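Local coordinates for single-stranded DNA-binding protein (Mycobacterium smegmatis, PDB 5GQO) that probably binds single-stranded DNA through its OB fold, as a protein of four subunits, at residues Phe43-Ser55 against Leu72-Val86. Numbering follows the deposited sequence.
Sequences FGDQELYKFRVAS and LYVTVNCWGNLARGV
Phe51 and Val76 face each other as a hydrogen-bonded antiparallel pair, and their side chains fit as bump and hollow: the branched CB of Val76 sits over one face of the Phe51 ring, 4.2 Å from its centroid, a CH-pi contact offset toward the rim. With chi1 at 49°, Phe51 holds CG between its own backbone N and carbonyl carbon, a rotation that lays the ring across its neighbours on the opposing strand. Beyond Val76, Phe51 CE2 meets Cys78 SG at 3.7 Å, the sulfur lying oblique to the ring, and Val86 CG1 closes in on the same carbon from the helix. That methyl is a shared wedge, since it also reaches the edge of the Tyr49 ring at CD2. Farther along, Val53 CG2 presses against Val76 CG2, 3.5 Å away. Strands 46-55 and 73-79 here belong to the curled beta-sheet of an OB fold, and helix 80-89 follows the second strand directly, packing on the face that carries Tyr49 and Phe51. Ala83 is small enough to lie against both Tyr49 CB and Glu47 O. Glu47 O also accepts a hydrogen bond from Gly80 N, 3.3 Å away, where strand gives way to helix. Glu47 OE1 forms a salt bridge with Arg84 NH1, lying in the guanidinium plane, while NH1 comes in from above the carboxylate plane; OE2 makes a second salt bridge, to Arg40 of strand 33-43. The other surface of the sheet has a different relief. There Leu48 CD1 lies over one face of the Trp79 indole, a CH-pi contact with CD1 3.9 Å from the centroid of its six-membered ring. The Gln46 side chain crosses the indole at about a right angle, its amide plane turned 45° from the ring and NE2 nearest Trp79 CE3. Farther down, the bent Arg52 chain delivers NE to Thr75 OG1 at 3.2 Å, almost straight at 175°, and Ala54 CB abuts Tyr73 CE1.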
ATOM      1  N   PHE B  43      30.344   3.660   2.632  1.00 72.67           N
ATOM      2  CA  PHE B  43      30.551   5.069   2.225  1.00 73.61           C
ATOM      3  C   PHE B  43      30.810   5.960   3.436  1.00 82.00           C
ATOM      4  O   PHE B  43      29.867   6.415   4.069  1.00 76.63           O
ATOM      5  CB  PHE B  43      29.345   5.581   1.437  1.00 65.51           C
ATOM      6  CG  PHE B  43      29.036   4.760   0.229  1.00 57.90           C
ATOM      7  CD1 PHE B  43      29.879   4.800  -0.868  1.00 60.89           C
ATOM      8  CD2 PHE B  43      27.915   3.929   0.196  1.00 55.98           C
ATOM      9  CE1 PHE B  43      29.622   4.031  -1.996  1.00 65.92           C
ATOM     10  CE2 PHE B  43      27.639   3.165  -0.928  1.00 62.53           C
ATOM     11  CZ  PHE B  43      28.500   3.209  -2.029  1.00 66.79           C
ATOM     12  N   GLY B  44      32.093   6.197   3.749  1.00 92.35           N
ATOM     13  CA  GLY B  44      32.468   6.649   5.075  1.00 93.67           C
ATOM     14  C   GLY B  44      31.625   5.929   6.131  1.00 94.30           C
ATOM     15  O   GLY B  44      31.662   4.702   6.260  1.00 84.82           O
ATOM     16  N   ASP B  45      30.846   6.722   6.861  1.00 95.50           N
ATOM     17  CA  ASP B  45      30.004   6.283   7.993  1.00 96.66           C
ATOM     18  C   ASP B  45      28.973   5.218   7.627  1.00 93.08           C
ATOM     19  O   ASP B  45      28.712   4.300   8.407  1.00 75.23           O
ATOM     20  CB  ASP B  45      29.216   7.503   8.500  1.00 89.17           C
ATOM     21  CG  ASP B  45      28.988   7.486   9.958  1.00 89.29           C
ATOM     22  OD1 ASP B  45      29.061   6.379  10.502  1.00 93.49           O
ATOM     23  OD2 ASP B  45      28.721   8.573  10.551  1.00 96.10           O
ATOM     24  N   GLN B  46      28.417   5.366   6.421  1.00 85.63           N
ATOM     25  CA  GLN B  46      27.174   4.720   6.002  1.00 79.24           C
ATOM     26  C   GLN B  46      27.367   3.362   5.346  1.00 69.14           C
ATOM     27  O   GLN B  46      28.368   3.108   4.712  1.00 68.36           O
ATOM     28  CB  GLN B  46      26.442   5.598   4.987  1.00 80.98           C
ATOM     29  CG  GLN B  46      25.305   6.417   5.546  1.00 84.59           C
ATOM     30  CD  GLN B  46      24.031   5.608   5.469  1.00 88.10           C
ATOM     31  OE1 GLN B  46      23.883   4.561   6.133  1.00 70.06           O
ATOM     32  NE2 GLN B  46      23.113   6.058   4.630  1.00 95.48           N
ATOM     33  N   GLU B  47      26.352   2.527   5.440  1.00 60.27           N
ATOM     34  CA  GLU B  47      26.431   1.176   4.903  1.00 63.13           C
ATOM     35  C   GLU B  47      25.211   0.881   4.049  1.00 55.60           C
ATOM     36  O   GLU B  47      24.087   1.200   4.445  1.00 43.15           O
ATOM     37  CB  GLU B  47      26.449   0.205   6.065  1.00 70.99           C
ATOM     38  CG  GLU B  47      27.150  -1.134   5.807  1.00 79.21           C
ATOM     39  CD  GLU B  47      27.109  -2.031   7.048  1.00 84.27           C
ATOM     40  OE1 GLU B  47      27.371  -1.506   8.151  1.00 83.00           O
ATOM     41  OE2 GLU B  47      26.764  -3.236   6.947  1.00 86.14           O
ATOM     42  N   LEU B  48      25.441   0.259   2.906  1.00 49.18           N
ATOM     43  CA  LEU B  48      24.388  -0.200   2.051  1.00 49.47           C
ATOM     44  C   LEU B  48      24.444  -1.722   1.973  1.00 51.76           C
ATOM     45  O   LEU B  48      25.519  -2.296   1.772  1.00 46.72           O
ATOM     46  CB  LEU B  48      24.568   0.343   0.635  1.00 51.96           C
ATOM     47  CG  LEU B  48      23.599  -0.212  -0.438  1.00 49.77           C
ATOM     48  CD1 LEU B  48      22.170   0.164  -0.088  1.00 52.08           C
ATOM     49  CD2 LEU B  48      23.974   0.301  -1.807  1.00 51.46           C
ATOM     50  N   TYR B  49      23.272  -2.348   2.035  1.00 47.69           N
ATOM     51  CA  TYR B  49      23.148  -3.763   1.806  1.00 41.76           C
ATOM     52  C   TYR B  49      21.999  -3.954   0.880  1.00 40.25           C
ATOM     53  O   TYR B  49      20.871  -3.564   1.152  1.00 47.57           O
ATOM     54  CB  TYR B  49      22.874  -4.426   3.117  1.00 46.53           C
ATOM     55  CG  TYR B  49      23.160  -5.888   3.156  1.00 51.86           C
ATOM     56  CD1 TYR B  49      24.457  -6.357   3.055  1.00 57.60           C
ATOM     57  CD2 TYR B  49      22.136  -6.813   3.362  1.00 52.18           C
ATOM     58  CE1 TYR B  49      24.722  -7.712   3.125  1.00 62.72           C
ATOM     59  CE2 TYR B  49      22.387  -8.157   3.439  1.00 53.29           C
ATOM     60  CZ  TYR B  49      23.682  -8.605   3.317  1.00 63.82           C
ATOM     61  OH  TYR B  49      23.953  -9.944   3.409  1.00 65.64           O
ATOM     62  N   LYS B  50      22.280  -4.549  -0.254  1.00 41.26           N
ATOM     63  CA  LYS B  50      21.321  -4.588  -1.285  1.00 42.99           C
ATOM     64  C   LYS B  50      21.229  -5.948  -1.934  1.00 44.51           C
ATOM     65  O   LYS B  50      22.190  -6.711  -1.978  1.00 44.40           O
ATOM     66  CB  LYS B  50      21.656  -3.533  -2.306  1.00 46.01           C
ATOM     67  CG  LYS B  50      22.944  -3.720  -3.042  1.00 54.49           C
ATOM     68  CD  LYS B  50      22.964  -2.848  -4.283  1.00 67.10           C
ATOM     69  CE  LYS B  50      22.370  -3.550  -5.497  1.00 77.58           C
ATOM     70  NZ  LYS B  50      22.303  -2.670  -6.706  1.00 79.19           N
ATOM     71  N   PHE B  51      20.060  -6.255  -2.465  1.00 41.05           N
ATOM     72  CA  PHE B  51      19.801  -7.598  -2.928  1.00 35.93           C
ATOM     73  C   PHE B  51      18.577  -7.589  -3.756  1.00 40.95           C
ATOM     74  O   PHE B  51      17.837  -6.598  -3.816  1.00 45.70           O
ATOM     75  CB  PHE B  51      19.669  -8.551  -1.708  1.00 38.62           C
ATOM     76  CG  PHE B  51      18.741  -8.063  -0.611  1.00 35.05           C
ATOM     77  CD1 PHE B  51      17.421  -8.354  -0.664  1.00 38.03           C
ATOM     78  CD2 PHE B  51      19.189  -7.316   0.437  1.00 39.21           C
ATOM     79  CE1 PHE B  51      16.524  -7.896   0.307  1.00 38.76           C
ATOM     80  CE2 PHE B  51      18.312  -6.877   1.442  1.00 40.61           C
ATOM     81  CZ  PHE B  51      16.971  -7.147   1.357  1.00 34.76           C
ATOM     82  N   ARG B  52      18.320  -8.712  -4.395  1.00 46.97           N
ATOM     83  CA  ARG B  52      17.197  -8.817  -5.314  1.00 47.36           C
ATOM     84  C   ARG B  52      16.092  -9.648  -4.668  1.00 42.78           C
ATOM     85  O   ARG B  52      16.378 -10.611  -3.962  1.00 45.85           O
ATOM     86  CB  ARG B  52      17.739  -9.527  -6.521  1.00 57.51           C
ATOM     87  CG  ARG B  52      17.038  -9.261  -7.828  1.00 65.25           C
ATOM     88  CD  ARG B  52      17.922  -8.472  -8.742  1.00 62.91           C
ATOM     89  NE  ARG B  52      17.106  -7.424  -9.308  1.00 66.52           N
ATOM     90  CZ  ARG B  52      16.210  -7.631 -10.262  1.00 71.23           C
ATOM     91  NH1 ARG B  52      15.497  -6.602 -10.724  1.00 68.51           N
ATOM     92  NH2 ARG B  52      16.040  -8.861 -10.766  1.00 73.49           N
ATOM     93  N   VAL B  53      14.837  -9.249  -4.877  1.00 41.69           N
ATOM     94  CA  VAL B  53      13.678  -9.950  -4.302  1.00 42.49           C
ATOM     95  C   VAL B  53      12.709 -10.358  -5.410  1.00 42.47           C
ATOM     96  O   VAL B  53      12.424  -9.564  -6.309  1.00 40.87           O
ATOM     97  CB  VAL B  53      12.904  -9.120  -3.254  1.00 37.69           C
ATOM     98  CG1 VAL B  53      11.662  -9.888  -2.774  1.00 38.25           C
ATOM     99  CG2 VAL B  53      13.784  -8.827  -2.063  1.00 38.79           C
ATOM    100  N   ALA B  54      12.231 -11.599  -5.309  1.00 41.50           N
ATOM    101  CA  ALA B  54      11.177 -12.132  -6.167  1.00 40.34           C
ATOM    102  C   ALA B  54       9.946 -12.323  -5.332  1.00 42.81           C
ATOM    103  O   ALA B  54       9.994 -12.839  -4.195  1.00 37.92           O
ATOM    104  CB  ALA B  54      11.578 -13.459  -6.728  1.00 39.90           C
ATOM    105  N   SER B  55       8.825 -11.897  -5.879  1.00 49.71           N
ATOM    106  CA  SER B  55       7.590 -12.085  -5.175  1.00 53.11           C
ATOM    107  C   SER B  55       6.912 -13.401  -5.462  1.00 60.31           C
ATOM    108  O   SER B  55       6.724 -13.780  -6.621  1.00 67.29           O
ATOM    109  CB  SER B  55       6.608 -11.007  -5.482  1.00 54.60           C
ATOM    110  OG  SER B  55       5.901 -10.796  -4.272  1.00 62.20           O
ATOM    111  N   LEU B  72       7.200 -10.604  -9.794  1.00 47.83           N
ATOM    112  CA  LEU B  72       7.748  -9.301  -9.570  1.00 43.16           C
ATOM    113  C   LEU B  72       9.177  -9.438  -9.033  1.00 44.23           C
ATOM    114  O   LEU B  72       9.393 -10.121  -8.027  1.00 43.17           O
ATOM    115  CB  LEU B  72       6.888  -8.518  -8.574  1.00 39.02           C
ATOM    116  CG  LEU B  72       7.436  -7.127  -8.268  1.00 43.50           C
ATOM    117  CD1 LEU B  72       7.371  -6.188  -9.486  1.00 38.90           C
ATOM    118  CD2 LEU B  72       6.657  -6.551  -7.104  1.00 47.36           C
ATOM    119  N   TYR B  73      10.130  -8.801  -9.721  1.00 42.63           N
ATOM    120  CA  TYR B  73      11.543  -8.770  -9.340  1.00 43.86           C
ATOM    121  C   TYR B  73      11.912  -7.331  -9.045  1.00 43.04           C
ATOM    122  O   TYR B  73      11.614  -6.454  -9.855  1.00 44.58           O
ATOM    123  CB  TYR B  73      12.410  -9.285 -10.490  1.00 45.45           C
ATOM    124  CG  TYR B  73      12.067 -10.702 -10.839  1.00 53.12           C
ATOM    125  CD1 TYR B  73      12.537 -11.774 -10.053  1.00 56.42           C
ATOM    126  CD2 TYR B  73      11.239 -10.989 -11.924  1.00 54.56           C
ATOM    127  CE1 TYR B  73      12.184 -13.080 -10.337  1.00 57.42           C
ATOM    128  CE2 TYR B  73      10.886 -12.297 -12.221  1.00 60.51           C
ATOM    129  CZ  TYR B  73      11.357 -13.339 -11.421  1.00 61.45           C
ATOM    130  OH  TYR B  73      11.013 -14.630 -11.733  1.00 57.34           O
ATOM    131  N   VAL B  74      12.514  -7.073  -7.887  1.00 43.91           N
ATOM    132  CA  VAL B  74      12.996  -5.723  -7.548  1.00 45.33           C
ATOM    133  C   VAL B  74      14.282  -5.749  -6.758  1.00 40.95           C
ATOM    134  O   VAL B  74      14.540  -6.674  -6.045  1.00 40.27           O
ATOM    135  CB  VAL B  74      12.005  -4.892  -6.679  1.00 50.54           C
ATOM    136  CG1 VAL B  74      10.789  -4.485  -7.495  1.00 53.24           C
ATOM    137  CG2 VAL B  74      11.584  -5.602  -5.411  1.00 47.63           C
ATOM    138  N   THR B  75      15.066  -4.691  -6.877  1.00 41.12           N
ATOM    139  CA  THR B  75      16.282  -4.540  -6.102  1.00 41.28           C
ATOM    140  C   THR B  75      15.867  -3.795  -4.829  1.00 37.42           C
ATOM    141  O   THR B  75      15.138  -2.830  -4.908  1.00 40.21           O
ATOM    142  CB  THR B  75      17.313  -3.746  -6.933  1.00 42.34           C
ATOM    143  OG1 THR B  75      17.641  -4.487  -8.106  1.00 42.71           O
ATOM    144  CG2 THR B  75      18.566  -3.449  -6.152  1.00 42.77           C
ATOM    145  N   VAL B  76      16.320  -4.256  -3.679  1.00 35.17           N
ATOM    146  CA  VAL B  76      16.025  -3.629  -2.395  1.00 36.93           C
ATOM    147  C   VAL B  76      17.318  -3.052  -1.847  1.00 40.49           C
ATOM    148  O   VAL B  76      18.344  -3.715  -1.907  1.00 43.39           O
ATOM    149  CB  VAL B  76      15.528  -4.660  -1.386  1.00 34.01           C
ATOM    150  CG1 VAL B  76      15.163  -3.985  -0.102  1.00 35.48           C
ATOM    151  CG2 VAL B  76      14.332  -5.398  -1.943  1.00 36.55           C
ATOM    152  N   ASN B  77      17.264  -1.849  -1.289  1.00 39.23           N
ATOM    153  CA  ASN B  77      18.424  -1.209  -0.731  1.00 37.89           C
ATOM    154  C   ASN B  77      18.174  -0.959   0.734  1.00 37.94           C
ATOM    155  O   ASN B  77      17.263  -0.239   1.069  1.00 40.47           O
ATOM    156  CB  ASN B  77      18.641   0.143  -1.354  1.00 39.10           C
ATOM    157  CG  ASN B  77      18.931   0.084  -2.815  1.00 41.07           C
ATOM    158  OD1 ASN B  77      19.663  -0.762  -3.294  1.00 43.67           O
ATOM    159  ND2 ASN B  77      18.369   1.022  -3.542  1.00 44.79           N
ATOM    160  N   CYS B  78      19.012  -1.506   1.607  1.00 38.50           N
ATOM    161  CA  CYS B  78      18.932  -1.210   3.008  1.00 37.65           C
ATOM    162  C   CYS B  78      20.151  -0.388   3.470  1.00 40.17           C
ATOM    163  O   CYS B  78      21.277  -0.602   3.030  1.00 38.73           O
ATOM    164  CB  CYS B  78      18.885  -2.517   3.764  1.00 40.77           C
ATOM    165  SG  CYS B  78      17.665  -3.669   3.156  1.00 39.63           S
ATOM    166  N   TRP B  79      19.912   0.537   4.378  1.00 39.68           N
ATOM    167  CA  TRP B  79      20.910   1.482   4.825  1.00 41.92           C
ATOM    168  C   TRP B  79      20.931   1.466   6.331  1.00 42.11           C
ATOM    169  O   TRP B  79      19.933   1.155   6.975  1.00 43.62           O
ATOM    170  CB  TRP B  79      20.537   2.923   4.378  1.00 44.37           C
ATOM    171  CG  TRP B  79      20.552   3.158   2.898  1.00 43.45           C
ATOM    172  CD1 TRP B  79      19.496   3.105   2.047  1.00 45.44           C
ATOM    173  CD2 TRP B  79      21.685   3.501   2.106  1.00 49.10           C
ATOM    174  NE1 TRP B  79      19.910   3.354   0.756  1.00 44.32           N
ATOM    175  CE2 TRP B  79      21.257   3.602   0.777  1.00 48.09           C
ATOM    176  CE3 TRP B  79      23.031   3.733   2.394  1.00 53.34           C
ATOM    177  CZ2 TRP B  79      22.133   3.928  -0.259  1.00 51.51           C
ATOM    178  CZ3 TRP B  79      23.908   4.036   1.357  1.00 49.67           C
ATOM    179  CH2 TRP B  79      23.453   4.147   0.057  1.00 53.04           C
ATOM    180  N   GLY B  80      22.052   1.839   6.913  1.00 42.54           N
ATOM    181  CA  GLY B  80      22.073   2.120   8.349  1.00 41.53           C
ATOM    182  C   GLY B  80      21.863   0.895   9.206  1.00 40.57           C
ATOM    183  O   GLY B  80      22.345  -0.220   8.892  1.00 42.78           O
ATOM    184  N   ASN B  81      21.117   1.091  10.278  1.00 42.01           N
ATOM    185  CA  ASN B  81      20.741  -0.003  11.121  1.00 48.63           C
ATOM    186  C   ASN B  81      19.997  -1.146  10.376  1.00 53.56           C
ATOM    187  O   ASN B  81      20.105  -2.318  10.768  1.00 49.86           O
ATOM    188  CB  ASN B  81      19.895   0.557  12.243  1.00 53.25           C
ATOM    189  CG  ASN B  81      20.735   1.280  13.277  1.00 60.31           C
ATOM    190  OD1 ASN B  81      21.859   0.873  13.588  1.00 67.82           O
ATOM    191  ND2 ASN B  81      20.201   2.342  13.823  1.00 60.74           N
ATOM    192  N   LEU B  82      19.252  -0.788   9.323  1.00 46.95           N
ATOM    193  CA  LEU B  82      18.525  -1.755   8.574  1.00 46.20           C
ATOM    194  C   LEU B  82      19.491  -2.608   7.786  1.00 44.23           C
ATOM    195  O   LEU B  82      19.310  -3.812   7.688  1.00 41.99           O
ATOM    196  CB  LEU B  82      17.489  -1.101   7.657  1.00 43.94           C
ATOM    197  CG  LEU B  82      16.652  -2.079   6.834  1.00 47.34           C
ATOM    198  CD1 LEU B  82      15.886  -3.021   7.731  1.00 46.05           C
ATOM    199  CD2 LEU B  82      15.668  -1.306   5.964  1.00 54.22           C
ATOM    200  N   ALA B  83      20.532  -2.008   7.241  1.00 46.49           N
ATOM    201  CA  ALA B  83      21.569  -2.794   6.560  1.00 48.05           C
ATOM    202  C   ALA B  83      22.223  -3.783   7.519  1.00 47.06           C
ATOM    203  O   ALA B  83      22.539  -4.905   7.147  1.00 48.28           O
ATOM    204  CB  ALA B  83      22.615  -1.872   5.997  1.00 50.73           C
ATOM    205  N   ARG B  84      22.445  -3.343   8.749  1.00 47.80           N
ATOM    206  CA  ARG B  84      23.060  -4.202   9.764  1.00 53.26           C
ATOM    207  C   ARG B  84      22.181  -5.378  10.170  1.00 52.51           C
ATOM    208  O   ARG B  84      22.617  -6.529  10.082  1.00 56.01           O
ATOM    209  CB  ARG B  84      23.561  -3.390  10.975  1.00 63.70           C
ATOM    210  CG  ARG B  84      24.957  -2.801  10.704  1.00 75.95           C
ATOM    211  CD  ARG B  84      25.591  -2.044  11.869  1.00 80.62           C
ATOM    212  NE  ARG B  84      24.954  -0.743  12.118  1.00 78.28           N
ATOM    213  CZ  ARG B  84      25.072   0.332  11.323  1.00 75.68           C
ATOM    214  NH1 ARG B  84      25.801   0.309  10.202  1.00 70.30           N
ATOM    215  NH2 ARG B  84      24.451   1.459  11.664  1.00 73.52           N
ATOM    216  N   GLY B  85      20.948  -5.104  10.579  1.00 49.39           N
ATOM    217  CA  GLY B  85      19.988  -6.162  10.905  1.00 48.62           C
ATOM    218  C   GLY B  85      19.848  -7.175   9.790  1.00 44.33           C
ATOM    219  O   GLY B  85      19.823  -8.389  10.034  1.00 45.05           O
ATOM    220  N   VAL B  86      19.755  -6.689   8.555  1.00 42.20           N
ATOM    221  CA  VAL B  86      19.485  -7.580   7.446  1.00 42.34           C
ATOM    222  C   VAL B  86      20.686  -8.441   7.144  1.00 46.46           C
ATOM    223  O   VAL B  86      20.522  -9.631   6.839  1.00 57.04           O
ATOM    224  CB  VAL B  86      18.958  -6.848   6.190  1.00 40.36           C
ATOM    225  CG1 VAL B  86      18.889  -7.801   5.016  1.00 40.03           C
ATOM    226  CG2 VAL B  86      17.558  -6.284   6.453  1.00 40.56           C
TER